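Local coordinates for surface protein SPB1 (Streptococcus agalactiae, PDB 4UZG) that serves as the backbone subunit of group B streptococcus pilus 2b, its copies probably being joined covalently by sortase into the pilus shaft, at residues K4-K9 against V164-G169; I21-A26 against N121-T126; V35-I40 against N152-N157; Y57-T62 against I93-A98. One frame throughout, in Å; residues are numbered along the deposited sequence. Where two conformers were deposited one is given.

How the contacts relate
All four contacts lie in one all-beta domain, where a ten-stranded mixed sheet running from strand 4-6 to strand 162-165 folds back on itself as a sandwich. Contact 1 brings the two outermost strands together and encloses the other three along the chain. Contacts 2 and 3 are antiparallel strand pairings, with centres about 13 Å apart. Contact 4 packs the faces across the interior and is about 8 Å from contact 2 and 11 Å from contact 3, centre to centre; strand 50-62 pairs with strand 121-131, and strand 90-96 with strand 37-43. Contact 1, about 19 Å from contact 2, joins first and last strands beside the covalent Lys4-Asn147 link, consistent with a stable pilus subunit.

Contact 1: residues K4-K9 against V164-G169; sequences KTVDQK and VTVRDG
Arg167, whose CB meets the backbone O of Lys9 at 3.6 Å, carries the flat group of this contact. One face of its guanidinium is covered by Thr165 CG2 from the same segment, centred 3.6 Å above the plane, while NH1 donates to the carbonyl oxygens of Ala140 and Gly138. A bend at chi2 (-88°) takes the guanidinium away from Lys9. Water 1 bridges the backbones nearby, accepting from Arg167 N at 3.0 Å and donating to Gln8 O at 3.2 Å.

The apolar centre is Val164. Its CG1 lies 3.8 Å from Val6 CG1 and also 3.8 Å from Lys4 CG, with the extended Lys4 chain crossing the valine at about a right angle. Its CB rests on Lys4 O at 3.5 Å. Beyond Val164, the Lys4 chain ends in an intramolecular isopeptide bond, NZ being linked covalently to CG of Asn147; NZ also makes a weak hydrogen bond to Asp42 OD1.

The touching parts, Lys4 to Lys9 and Val164 to Arg167, run 18° apart, yet their backbones are not directly paired: strand 4-6 bonds to strand 16-26 through Thr5 and Thr20, and strand 162-165 to strand 146-153 through Val164 and Asn147. The sheet's outermost strands thus meet mainly through side chains.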
loop_
_atom_site.group_PDB
_atom_site.type_symbol
_atom_site.label_atom_id
_atom_site.label_comp_id
_atom_site.label_asym_id
_atom_site.label_seq_id
_atom_site.Cartn_x
_atom_site.Cartn_y
_atom_site.Cartn_z
ATOM N N LYS A 4 6.937 12.567 2.097
ATOM C CA LYS A 4 5.700 11.838 1.883
ATOM C C LYS A 4 5.951 10.414 2.379
ATOM O O LYS A 4 6.881 9.750 1.907
ATOM C CB LYS A 4 5.261 11.826 0.420
ATOM C CG LYS A 4 3.867 11.243 0.226
ATOM C CD LYS A 4 3.411 11.180 -1.241
ATOM C CE LYS A 4 2.003 10.688 -1.323
ATOM N NZ LYS A 4 1.508 10.506 -2.701
ATOM N N THR A 5 5.135 9.965 3.330
ATOM C CA THR A 5 5.307 8.650 3.945
ATOM C C THR A 5 3.978 7.918 4.043
ATOM O O THR A 5 2.910 8.525 3.897
ATOM C CB THR A 5 5.916 8.784 5.366
ATOM O OG1 THR A 5 5.063 9.590 6.177
ATOM C CG2 THR A 5 7.300 9.398 5.336
ATOM N N VAL A 6 4.062 6.607 4.261
ATOM C CA VAL A 6 2.902 5.768 4.541
ATOM C C VAL A 6 3.111 5.076 5.880
ATOM O O VAL A 6 4.251 4.954 6.352
ATOM C CB VAL A 6 2.605 4.753 3.419
ATOM C CG1 VAL A 6 2.191 5.516 2.177
ATOM C CG2 VAL A 6 3.790 3.845 3.147
ATOM N N ASP A 7 2.026 4.566 6.462
ATOM C CA ASP A 7 2.059 4.061 7.810
ATOM C C ASP A 7 2.588 2.641 7.968
ATOM O O ASP A 7 2.907 2.259 9.086
ATOM C CB ASP A 7 0.694 4.207 8.505
ATOM C CG ASP A 7 -0.419 3.371 7.907
ATOM O OD1 ASP A 7 -0.558 3.255 6.683
ATOM O OD2 ASP A 7 -1.205 2.856 8.701
ATOM N N GLN A 8 2.668 1.863 6.895
ATOM C CA GLN A 8 3.157 0.482 6.979
ATOM C C GLN A 8 4.146 0.229 5.869
ATOM O O GLN A 8 4.023 0.775 4.764
ATOM C CB GLN A 8 2.010 -0.530 6.838
ATOM C CG GLN A 8 0.973 -0.412 7.958
ATOM C CD GLN A 8 1.433 -1.059 9.246
ATOM O OE1 GLN A 8 1.561 -2.258 9.309
ATOM N NE2 GLN A 8 1.689 -0.265 10.275
ATOM N N LYS A 9 5.092 -0.675 6.114
ATOM C CA LYS A 9 6.066 -1.058 5.109
ATOM C C LYS A 9 5.440 -1.821 3.939
ATOM O O LYS A 9 5.906 -1.725 2.806
ATOM C CB LYS A 9 7.174 -1.900 5.746
ATOM C CG LYS A 9 8.029 -1.148 6.740
ATOM C CD LYS A 9 9.069 -2.073 7.399
ATOM C CE LYS A 9 8.437 -3.191 8.277
ATOM N NZ LYS A 9 7.768 -2.705 9.534
ATOM N N VAL A 164 6.254 8.399 -2.555
ATOM C CA VAL A 164 6.311 7.170 -1.784
ATOM C C VAL A 164 5.652 6.069 -2.605
ATOM O O VAL A 164 4.726 6.331 -3.360
ATOM C CB VAL A 164 5.700 7.338 -0.355
ATOM C CG1 VAL A 164 4.196 7.479 -0.431
ATOM C CG2 VAL A 164 6.099 6.191 0.557
ATOM N N THR A 165 6.157 4.851 -2.444
ATOM C CA THR A 165 5.661 3.679 -3.164
ATOM C C THR A 165 5.000 2.718 -2.184
ATOM O O THR A 165 5.637 2.282 -1.232
ATOM C CB THR A 165 6.836 2.963 -3.869
ATOM O OG1 THR A 165 7.534 3.884 -4.730
ATOM C CG2 THR A 165 6.343 1.741 -4.669
ATOM N N VAL A 166 3.727 2.409 -2.396
ATOM C CA VAL A 166 3.074 1.398 -1.567
ATOM C C VAL A 166 3.528 0.019 -2.041
ATOM O O VAL A 166 3.812 -0.191 -3.223
ATOM C CB VAL A 166 1.541 1.487 -1.576
ATOM C CG1 VAL A 166 1.072 2.806 -0.958
ATOM C CG2 VAL A 166 0.998 1.244 -2.977
ATOM N N ARG A 167 3.649 -0.913 -1.104
ATOM C CA ARG A 167 4.230 -2.221 -1.399
ATOM C C ARG A 167 3.352 -3.364 -0.928
ATOM O O ARG A 167 2.711 -3.269 0.127
ATOM C CB ARG A 167 5.589 -2.358 -0.710
ATOM C CG ARG A 167 6.606 -1.303 -0.969
ATOM C CD ARG A 167 7.397 -1.596 -2.136
ATOM N NE ARG A 167 8.366 -0.574 -2.499
ATOM C CZ ARG A 167 8.949 -0.575 -3.673
ATOM N NH1 ARG A 167 8.665 -1.523 -4.538
ATOM N NH2 ARG A 167 9.780 0.381 -4.003
ATOM N N ASP A 168 3.379 -4.456 -1.682
ATOM C CA ASP A 168 2.779 -5.710 -1.261
ATOM C C ASP A 168 3.612 -6.879 -1.780
ATOM O O ASP A 168 4.591 -6.675 -2.497
ATOM C CB ASP A 168 1.280 -5.795 -1.621
ATOM C CG ASP A 168 0.973 -5.895 -3.092
ATOM O OD1 ASP A 168 1.825 -6.198 -3.925
ATOM O OD2 ASP A 168 -0.248 -5.690 -3.396
ATOM N N GLY A 169 3.243 -8.085 -1.365
ATOM C CA GLY A 169 3.989 -9.282 -1.676
ATOM C C GLY A 169 3.193 -10.316 -2.452
ATOM O O GLY A 169 1.975 -10.208 -2.623
HETATM O O HOH W 1 4.049 0.287 1.632
#

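Contact 2: residues I21-A26 against N121-T126; sequences ITYKNA and NTITVT
An antiparallel strand pairing with a beta bulge joins Ile21-Ala26 to Asn121-Thr126, their axes running at 165° and approaching to 4.6 Å. Ile21 with Val125, Tyr23 with Ile123 and Ala26 with Asn121 are hydrogen-bonded pairs, each closed by two backbone bonds. Ile21 N to Val125 O is 2.8 Å long and nearly straight, at 175° about the hydrogen. Thr22 and Thr124 form the non-hydrogen-bonded pair between the first two.

The register slips by one residue between Tyr23 and Ala26, and this defines the bulge: three steps on strand 16-26 span two on strand 121-131. There Lys24 O and Asn121 O, both acceptors, lie 3.3 Å apart. Water 2 serves the bulged carbonyl, donating to Lys24 O while also hydrogen-bonded to Thr122 OG1 at 2.8 Å.

On the face bearing the threonines, the methyls Thr22 CG2 and Thr122 CG2 touch at 3.8 Å in the conformer given. The other face is largely apolar and turns toward strands 37-43, 90-96 and 146-153, with Asn121 at its end, ND2 bonded to Lys118 O. On it Ile123 CD1 reaches Ala26 CB at 3.9 Å and meets the Tyr23 ring obliquely, 4.3 Å from Tyr23 CD2, while Tyr23 also packs on Ile151.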
loop_
_atom_site.group_PDB
_atom_site.type_symbol
_atom_site.label_atom_id
_atom_site.label_comp_id
_atom_site.label_asym_id
_atom_site.label_seq_id
_atom_site.Cartn_x
_atom_site.Cartn_y
_atom_site.Cartn_z
ATOM N N ILE A 21 1.893 13.840 4.324
ATOM C CA ILE A 21 2.720 14.798 3.599
ATOM C C ILE A 21 3.162 15.841 4.617
ATOM O O ILE A 21 2.324 16.424 5.305
ATOM C CB ILE A 21 1.924 15.504 2.492
ATOM C CG1 ILE A 21 1.402 14.497 1.471
ATOM C CG2 ILE A 21 2.794 16.580 1.842
ATOM C CD1 ILE A 21 0.280 15.077 0.612
ATOM N N THR A 22 4.455 16.093 4.712
ATOM C CA THR A 22 5.033 17.027 5.687
ATOM C C THR A 22 5.890 18.051 4.939
ATOM O O THR A 22 6.731 17.656 4.111
ATOM C CB THR A 22 5.894 16.246 6.758
ATOM O OG1 THR A 22 5.074 15.251 7.408
ATOM C CG2 THR A 22 6.495 17.166 7.805
ATOM N N TYR A 23 5.708 19.337 5.246
ATOM C CA TYR A 23 6.494 20.413 4.665
ATOM C C TYR A 23 6.909 21.319 5.810
ATOM O O TYR A 23 6.082 21.952 6.446
ATOM C CB TYR A 23 5.646 21.170 3.667
ATOM C CG TYR A 23 6.325 22.329 2.988
ATOM C CD1 TYR A 23 7.097 22.135 1.856
ATOM C CD2 TYR A 23 6.093 23.626 3.415
ATOM C CE1 TYR A 23 7.655 23.193 1.185
ATOM C CE2 TYR A 23 6.657 24.708 2.759
ATOM C CZ TYR A 23 7.438 24.480 1.649
ATOM O OH TYR A 23 7.978 25.551 0.981
ATOM N N LYS A 24 8.205 21.374 6.063
ATOM C CA LYS A 24 8.735 22.032 7.246
ATOM C C LYS A 24 9.166 23.453 7.041
ATOM O O LYS A 24 9.548 24.136 7.999
ATOM C CB LYS A 24 9.901 21.236 7.802
ATOM C CG LYS A 24 9.493 19.907 8.422
ATOM C CD LYS A 24 10.515 19.590 9.523
ATOM C CE LYS A 24 10.613 18.153 9.924
ATOM N NZ LYS A 24 11.089 17.337 8.793
ATOM N N ASN A 25 9.117 23.943 5.833
ATOM C CA ASN A 25 9.680 25.273 5.652
ATOM C C ASN A 25 8.679 26.402 5.439
ATOM O O ASN A 25 8.986 27.345 4.716
ATOM C CB ASN A 25 10.710 25.144 4.544
ATOM C CG ASN A 25 11.718 24.040 4.869
ATOM O OD1 ASN A 25 12.069 23.851 6.035
ATOM N ND2 ASN A 25 12.174 23.302 3.860
ATOM N N ALA A 26 7.519 26.368 6.101
ATOM C CA ALA A 26 6.473 27.306 5.719
ATOM C C ALA A 26 6.631 28.617 6.479
ATOM O O ALA A 26 6.384 28.679 7.684
ATOM C CB ALA A 26 5.126 26.693 5.948
ATOM N N ASN A 121 6.750 27.352 10.269
ATOM C CA ASN A 121 5.678 26.395 10.457
ATOM C C ASN A 121 5.869 25.131 9.644
ATOM O O ASN A 121 6.458 25.148 8.563
ATOM C CB ASN A 121 4.348 27.051 10.098
ATOM C CG ASN A 121 3.970 28.118 11.087
ATOM O OD1 ASN A 121 3.547 27.810 12.190
ATOM N ND2 ASN A 121 4.141 29.371 10.707
ATOM N N THR A 122 5.312 24.044 10.165
ATOM C CA THR A 122 5.202 22.797 9.444
ATOM C C THR A 122 3.755 22.596 9.004
ATOM O O THR A 122 2.835 22.628 9.826
ATOM C CB THR A 122 5.625 21.617 10.319
ATOM O OG1 THR A 122 7.008 21.773 10.653
ATOM C CG2 THR A 122 5.424 20.294 9.591
ATOM N N ILE A 123 3.565 22.370 7.713
ATOM C CA ILE A 123 2.280 21.976 7.161
ATOM C C ILE A 123 2.259 20.464 7.083
ATOM O O ILE A 123 3.171 19.860 6.534
ATOM C CB ILE A 123 2.075 22.580 5.761
ATOM C CG1 ILE A 123 2.024 24.111 5.818
ATOM C CG2 ILE A 123 0.797 22.026 5.124
ATOM C CD1 ILE A 123 2.127 24.790 4.436
ATOM N N THR A 124 1.218 19.853 7.642
ATOM C CA THR A 124 1.038 18.409 7.552
ATOM C C THR A 124 -0.337 18.138 6.946
ATOM O O THR A 124 -1.338 18.697 7.382
ATOM C CB THR A 124 1.159 17.703 8.931
ATOM O OG1 THR A 124 2.361 18.135 9.566
ATOM C CG2 THR A 124 1.186 16.208 8.790
ATOM N N VAL A 125 -0.373 17.244 5.961
ATOM C CA VAL A 125 -1.623 16.728 5.427
ATOM C C VAL A 125 -1.594 15.217 5.585
ATOM O O VAL A 125 -0.719 14.552 5.034
ATOM C CB VAL A 125 -1.819 17.096 3.938
ATOM C CG1 VAL A 125 -3.103 16.468 3.377
ATOM C CG2 VAL A 125 -1.825 18.603 3.730
ATOM N N THR A 126 -2.553 14.674 6.316
ATOM C CA THR A 126 -2.737 13.241 6.346
ATOM C C THR A 126 -4.006 12.908 5.579
ATOM O O THR A 126 -4.967 13.683 5.559
ATOM C CB THR A 126 -2.833 12.694 7.759
ATOM O OG1 THR A 126 -3.998 13.197 8.409
ATOM C CG2 THR A 126 -1.612 13.024 8.564
HETATM O O HOH W 2 8.965 23.732 10.406
#

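Contact 3: residues V35-I40 against N152-N157; sequences VYQYVI and NPNTSN. With CA (calcium ion), chain F.
Tyr36 lays its ring over the side-chain amide of Asn154, the two planes only 12° apart and OD1 standing 3.2 Å above the ring, offset toward its rim. A chi1 of 58° places the Tyr36 ring between its own backbone N and carbonyl carbon, folded back over the group that its N-H grips. That bond, Tyr36 N to Asn154 OD1, is 2.9 Å long, lies in the amide carbonyl plane and uses a lone pair. Gln37 N adds a weak second bond to OD1 at 3.4 Å, and Asn154 ND2 donates to Lys34 O.

Backbone and side chain of Gln37 hold Asn154 from the other end. Asn154 N donates to Gln37 O. The extended Gln37 side chain delivers NE2 to Asn154 O at 2.9 Å with a nearly straight N-H (170°), although the donor sits well above that carbonyl plane. Farther along, Val39 and Asn152 form a hydrogen-bonded antiparallel pair, and water 3 links Val39 O to Asn152 ND2, while Asn152 OD1 accepts from Asp159 N. Tyr38 CE1 packs obliquely on Pro153 CB at 3.9 Å.

Where strand 146-153 ends, Pro153-Ser156 makes a type II' turn with Asn154 at its second position. The chain then reaches Asn157, whose OD1 binds calcium at 2.3 Å beside two waters and Asp158 OD1.

The bonds at OD1 and ND2, with the stack on Tyr36, hold the rotation of the buried Asn154 amide, while N and O tie its backbone, consistent with a well-ordered turn leading from strand 146-153 to the calcium-bearing loop.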
loop_
_atom_site.group_PDB
_atom_site.type_symbol
_atom_site.label_atom_id
_atom_site.label_comp_id
_atom_site.label_asym_id
_atom_site.label_seq_id
_atom_site.Cartn_x
_atom_site.Cartn_y
_atom_site.Cartn_z
ATOM N N VAL A 35 4.425 35.649 0.884
ATOM C CA VAL A 35 3.708 34.404 0.653
ATOM C C VAL A 35 2.262 34.573 1.086
ATOM O O VAL A 35 1.965 34.819 2.261
ATOM C CB VAL A 35 4.340 33.229 1.407
ATOM C CG1 VAL A 35 3.515 31.963 1.180
ATOM C CG2 VAL A 35 5.779 33.024 0.944
ATOM N N TYR A 36 1.359 34.396 0.129
ATOM C CA TYR A 36 -0.073 34.508 0.406
ATOM C C TYR A 36 -0.799 33.152 0.351
ATOM O O TYR A 36 -1.969 33.083 0.735
ATOM C CB TYR A 36 -0.751 35.537 -0.515
ATOM C CG TYR A 36 -0.577 35.228 -1.975
ATOM C CD1 TYR A 36 -1.411 34.327 -2.609
ATOM C CD2 TYR A 36 0.457 35.800 -2.710
ATOM C CE1 TYR A 36 -1.245 34.037 -3.949
ATOM C CE2 TYR A 36 0.626 35.520 -4.055
ATOM C CZ TYR A 36 -0.216 34.611 -4.653
ATOM O OH TYR A 36 -0.091 34.279 -5.985
ATOM N N GLN A 37 -0.125 32.083 -0.081
ATOM C CA GLN A 37 -0.703 30.745 -0.027
ATOM C C GLN A 37 0.381 29.707 -0.149
ATOM O O GLN A 37 1.450 29.991 -0.679
ATOM C CB GLN A 37 -1.729 30.546 -1.147
ATOM C CG GLN A 37 -1.130 30.580 -2.536
ATOM C CD GLN A 37 -2.165 30.491 -3.635
ATOM O OE1 GLN A 37 -3.338 30.806 -3.428
ATOM N NE2 GLN A 37 -1.731 30.093 -4.812
ATOM N N TYR A 38 0.068 28.501 0.317
ATOM C CA TYR A 38 0.819 27.299 -0.040
ATOM C C TYR A 38 -0.128 26.356 -0.762
ATOM O O TYR A 38 -1.269 26.177 -0.340
ATOM C CB TYR A 38 1.449 26.605 1.199
ATOM C CG TYR A 38 2.662 27.329 1.685
ATOM C CD1 TYR A 38 3.908 27.086 1.134
ATOM C CD2 TYR A 38 2.558 28.304 2.666
ATOM C CE1 TYR A 38 5.018 27.811 1.541
ATOM C CE2 TYR A 38 3.664 29.014 3.088
ATOM C CZ TYR A 38 4.887 28.799 2.505
ATOM O OH TYR A 38 5.999 29.521 2.885
ATOM N N VAL A 39 0.363 25.738 -1.826
ATOM C CA VAL A 39 -0.432 24.818 -2.642
ATOM C C VAL A 39 0.188 23.430 -2.578
ATOM O O VAL A 39 1.367 23.247 -2.922
ATOM C CB VAL A 39 -0.479 25.287 -4.098
ATOM C CG1 VAL A 39 -1.364 24.350 -4.906
ATOM C CG2 VAL A 39 -0.965 26.738 -4.209
ATOM N N ILE A 40 -0.606 22.452 -2.140
ATOM C CA ILE A 40 -0.197 21.058 -2.046
ATOM C C ILE A 40 -0.943 20.301 -3.137
ATOM O O ILE A 40 -2.168 20.236 -3.132
ATOM C CB ILE A 40 -0.571 20.479 -0.667
ATOM C CG1 ILE A 40 0.120 21.268 0.450
ATOM C CG2 ILE A 40 -0.217 18.991 -0.603
ATOM C CD1 ILE A 40 -0.780 22.279 1.149
ATOM N N ASN A 152 4.222 24.149 -2.942
ATOM C CA ASN A 152 4.819 25.367 -3.510
ATOM C C ASN A 152 4.162 26.590 -2.879
ATOM O O ASN A 152 2.947 26.601 -2.646
ATOM C CB ASN A 152 4.555 25.452 -5.012
ATOM C CG ASN A 152 5.389 24.491 -5.834
ATOM O OD1 ASN A 152 6.548 24.739 -6.122
ATOM N ND2 ASN A 152 4.789 23.372 -6.223
ATOM N N PRO A 153 4.931 27.664 -2.658
ATOM C CA PRO A 153 4.320 28.949 -2.303
ATOM C C PRO A 153 3.686 29.579 -3.520
ATOM O O PRO A 153 4.163 29.385 -4.642
ATOM C CB PRO A 153 5.520 29.756 -1.825
ATOM C CG PRO A 153 6.650 29.241 -2.689
ATOM C CD PRO A 153 6.381 27.761 -2.864
ATOM N N ASN A 154 2.674 30.403 -3.275
ATOM C CA ASN A 154 2.115 31.291 -4.294
ATOM C C ASN A 154 1.816 30.503 -5.566
ATOM O O ASN A 154 1.077 29.520 -5.490
ATOM C CB ASN A 154 3.014 32.517 -4.466
ATOM C CG ASN A 154 3.048 33.351 -3.210
ATOM O OD1 ASN A 154 2.275 33.134 -2.276
ATOM N ND2 ASN A 154 3.932 34.347 -3.188
ATOM N N THR A 155 2.341 30.925 -6.718
ATOM C CA THR A 155 2.030 30.234 -7.965
ATOM C C THR A 155 3.227 29.494 -8.554
ATOM O O THR A 155 3.223 29.103 -9.719
ATOM C CB THR A 155 1.447 31.172 -9.005
ATOM O OG1 THR A 155 2.384 32.214 -9.286
ATOM C CG2 THR A 155 0.148 31.777 -8.513
ATOM N N SER A 156 4.244 29.243 -7.752
ATOM C CA SER A 156 5.360 28.467 -8.249
ATOM C C SER A 156 4.974 27.018 -8.505
ATOM O O SER A 156 4.117 26.477 -7.836
ATOM C CB SER A 156 6.505 28.490 -7.257
ATOM O OG SER A 156 7.598 27.770 -7.806
ATOM N N ASN A 157 5.626 26.384 -9.480
ATOM C CA ASN A 157 5.518 24.937 -9.675
ATOM C C ASN A 157 6.908 24.275 -9.691
ATOM O O ASN A 157 7.058 23.184 -10.240
ATOM C CB ASN A 157 4.720 24.548 -10.940
ATOM C CG ASN A 157 5.480 24.803 -12.216
ATOM O OD1 ASN A 157 6.402 25.610 -12.233
ATOM N ND2 ASN A 157 5.110 24.114 -13.299
HETATM CA CA CA F . 8.221 26.686 -13.074
HETATM O O HOH W 3 2.169 22.293 -5.424
HETATM O O HOH W 4 7.276 28.253 -11.367
HETATM O O HOH W 5 6.798 28.433 -14.063
#

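Contact 4: residues Y57-T62 against I93-A98; sequences YEVTIT and ITIPWA
This contact belongs to the interior of a beta-sandwich: strands 58-62 and 93-96 face each other across the core, their axes 10.3 Å apart and inclined at -36°. That separation is too wide for backbone pairing and fits two layers meeting through side chains. Tyr57, Val59 and Ile61 all project toward the opposing strand, as do Ile93 and Ile95.

Aliphatic contacts fill the middle. Val59 divides its two methyls between two isoleucines: CG2 meets Ile93 CD1 tip to tip at 4.1 Å, and CG1 lies 3.9 Å from Ile95 CD1 as those side chains slide past each other in opposite directions. The valine's chi1 of -175° sets CG1 opposite the backbone N, a rotamer that turns CG1 toward Ile95 and CG2 toward Ile93.

Aromatic rings close the two ends. Ile93 CD1 sits over one face of the Tyr57 ring, 3.9 Å from Tyr57 CD1, while Tyr57 OH hydrogen-bonds Glu86 OE2 and the ring also meets Phe91. At the other end the Trp97 indole receives Ile95 CG2 from its own segment at the edge, in the ring plane, and meets Tyr38 edge-to-face.

Trp97 NE1 has a weak hydrogen bond to Asn28 OD1. In the conformer given, Ile61 approaches the indole obliquely, its CD1 3.7 Å from Trp97 CZ3 and 4.1 Å from Trp97 CH2.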
loop_
_atom_site.group_PDB
_atom_site.type_symbol
_atom_site.label_atom_id
_atom_site.label_comp_id
_atom_site.label_asym_id
_atom_site.label_seq_id
_atom_site.Cartn_x
_atom_site.Cartn_y
_atom_site.Cartn_z
ATOM N N TYR A 57 -8.961 14.037 4.564
ATOM C CA TYR A 57 -7.816 14.867 4.981
ATOM C C TYR A 57 -7.907 15.361 6.406
ATOM O O TYR A 57 -8.983 15.710 6.906
ATOM C CB TYR A 57 -7.675 16.130 4.082
ATOM C CG TYR A 57 -7.881 15.791 2.650
ATOM C CD1 TYR A 57 -6.874 15.195 1.910
ATOM C CD2 TYR A 57 -9.122 15.949 2.071
ATOM C CE1 TYR A 57 -7.085 14.750 0.620
ATOM C CE2 TYR A 57 -9.349 15.521 0.761
ATOM C CZ TYR A 57 -8.335 14.894 0.058
ATOM O OH TYR A 57 -8.530 14.437 -1.213
ATOM N N GLU A 58 -6.742 15.435 7.032
ATOM C CA GLU A 58 -6.545 16.251 8.219
ATOM C C GLU A 58 -5.382 17.179 7.870
ATOM O O GLU A 58 -4.294 16.706 7.523
ATOM C CB GLU A 58 -6.240 15.408 9.448
ATOM C CG GLU A 58 -6.086 16.228 10.705
ATOM C CD GLU A 58 -7.257 16.088 11.647
ATOM O OE1 GLU A 58 -8.380 15.829 11.162
ATOM O OE2 GLU A 58 -7.063 16.228 12.871
ATOM N N VAL A 59 -5.627 18.480 7.968
ATOM C CA VAL A 59 -4.663 19.485 7.549
ATOM C C VAL A 59 -4.311 20.327 8.775
ATOM O O VAL A 59 -5.199 20.921 9.385
ATOM C CB VAL A 59 -5.221 20.387 6.430
ATOM C CG1 VAL A 59 -4.145 21.328 5.941
ATOM C CG2 VAL A 59 -5.787 19.538 5.284
ATOM N N THR A 60 -3.028 20.382 9.121
ATOM C CA THR A 60 -2.591 21.131 10.281
ATOM C C THR A 60 -1.377 21.998 9.969
ATOM O O THR A 60 -0.576 21.711 9.067
ATOM C CB THR A 60 -2.221 20.197 11.463
ATOM O OG1 THR A 60 -1.144 19.347 11.072
ATOM C CG2 THR A 60 -3.385 19.368 11.970
ATOM N N ILE A 61 -1.255 23.041 10.781
ATOM C CA ILE A 61 -0.083 23.893 10.812
ATOM C C ILE A 61 0.476 23.810 12.228
ATOM O O ILE A 61 -0.240 24.058 13.201
ATOM C CB ILE A 61 -0.416 25.365 10.453
ATOM C CG1 ILE A 61 -1.070 25.446 9.062
ATOM C CG2 ILE A 61 0.848 26.209 10.532
ATOM C CD1 ILE A 61 -1.603 26.791 8.737
ATOM N N THR A 62 1.754 23.471 12.345
ATOM C CA THR A 62 2.420 23.344 13.646
ATOM C C THR A 62 3.565 24.347 13.701
ATOM O O THR A 62 4.438 24.350 12.825
ATOM C CB THR A 62 2.960 21.927 13.846
ATOM O OG1 THR A 62 1.904 20.983 13.657
ATOM C CG2 THR A 62 3.524 21.765 15.256
ATOM N N ILE A 93 -4.800 20.953 -2.421
ATOM C CA ILE A 93 -5.181 21.715 -1.248
ATOM C C ILE A 93 -4.452 23.052 -1.288
ATOM O O ILE A 93 -3.238 23.087 -1.442
ATOM C CB ILE A 93 -4.851 20.933 0.042
ATOM C CG1 ILE A 93 -5.884 19.821 0.228
ATOM C CG2 ILE A 93 -4.825 21.857 1.276
ATOM C CD1 ILE A 93 -5.545 18.811 1.287
ATOM N N THR A 94 -5.195 24.147 -1.157
ATOM C CA THR A 94 -4.609 25.485 -1.158
ATOM C C THR A 94 -4.869 26.090 0.207
ATOM O O THR A 94 -6.010 26.205 0.630
ATOM C CB THR A 94 -5.223 26.345 -2.259
ATOM O OG1 THR A 94 -5.019 25.697 -3.513
ATOM C CG2 THR A 94 -4.595 27.717 -2.304
ATOM N N ILE A 95 -3.792 26.471 0.893
ATOM C CA ILE A 95 -3.887 27.026 2.237
ATOM C C ILE A 95 -3.601 28.539 2.139
ATOM O O ILE A 95 -2.475 28.948 1.879
ATOM C CB ILE A 95 -2.876 26.377 3.192
ATOM C CG1 ILE A 95 -3.090 24.858 3.251
ATOM C CG2 ILE A 95 -2.985 27.014 4.576
ATOM C CD1 ILE A 95 -2.055 24.112 4.078
ATOM N N PRO A 96 -4.620 29.383 2.339
ATOM C CA PRO A 96 -4.347 30.825 2.342
ATOM C C PRO A 96 -3.448 31.174 3.534
ATOM O O PRO A 96 -3.604 30.630 4.627
ATOM C CB PRO A 96 -5.745 31.459 2.444
ATOM C CG PRO A 96 -6.580 30.439 3.087
ATOM C CD PRO A 96 -6.044 29.104 2.589
ATOM N N TRP A 97 -2.529 32.102 3.304
ATOM C CA TRP A 97 -1.461 32.385 4.259
ATOM C C TRP A 97 -1.509 33.824 4.762
ATOM O O TRP A 97 -0.871 34.158 5.765
ATOM C CB TRP A 97 -0.102 32.106 3.592
ATOM C CG TRP A 97 0.958 31.647 4.539
ATOM C CD1 TRP A 97 2.096 32.313 4.882
ATOM C CD2 TRP A 97 0.989 30.403 5.248
ATOM N NE1 TRP A 97 2.826 31.568 5.760
ATOM C CE2 TRP A 97 2.171 30.397 6.005
ATOM C CE3 TRP A 97 0.146 29.298 5.293
ATOM C CZ2 TRP A 97 2.530 29.319 6.814
ATOM C CZ3 TRP A 97 0.494 28.231 6.107
ATOM C CH2 TRP A 97 1.677 28.248 6.848
ATOM N N ALA A 98 -2.251 34.677 4.063
ATOM C CA ALA A 98 -2.356 36.085 4.427
ATOM C C ALA A 98 -3.675 36.596 3.887
ATOM O O ALA A 98 -4.240 36.021 2.951
ATOM C CB ALA A 98 -1.174 36.903 3.848
#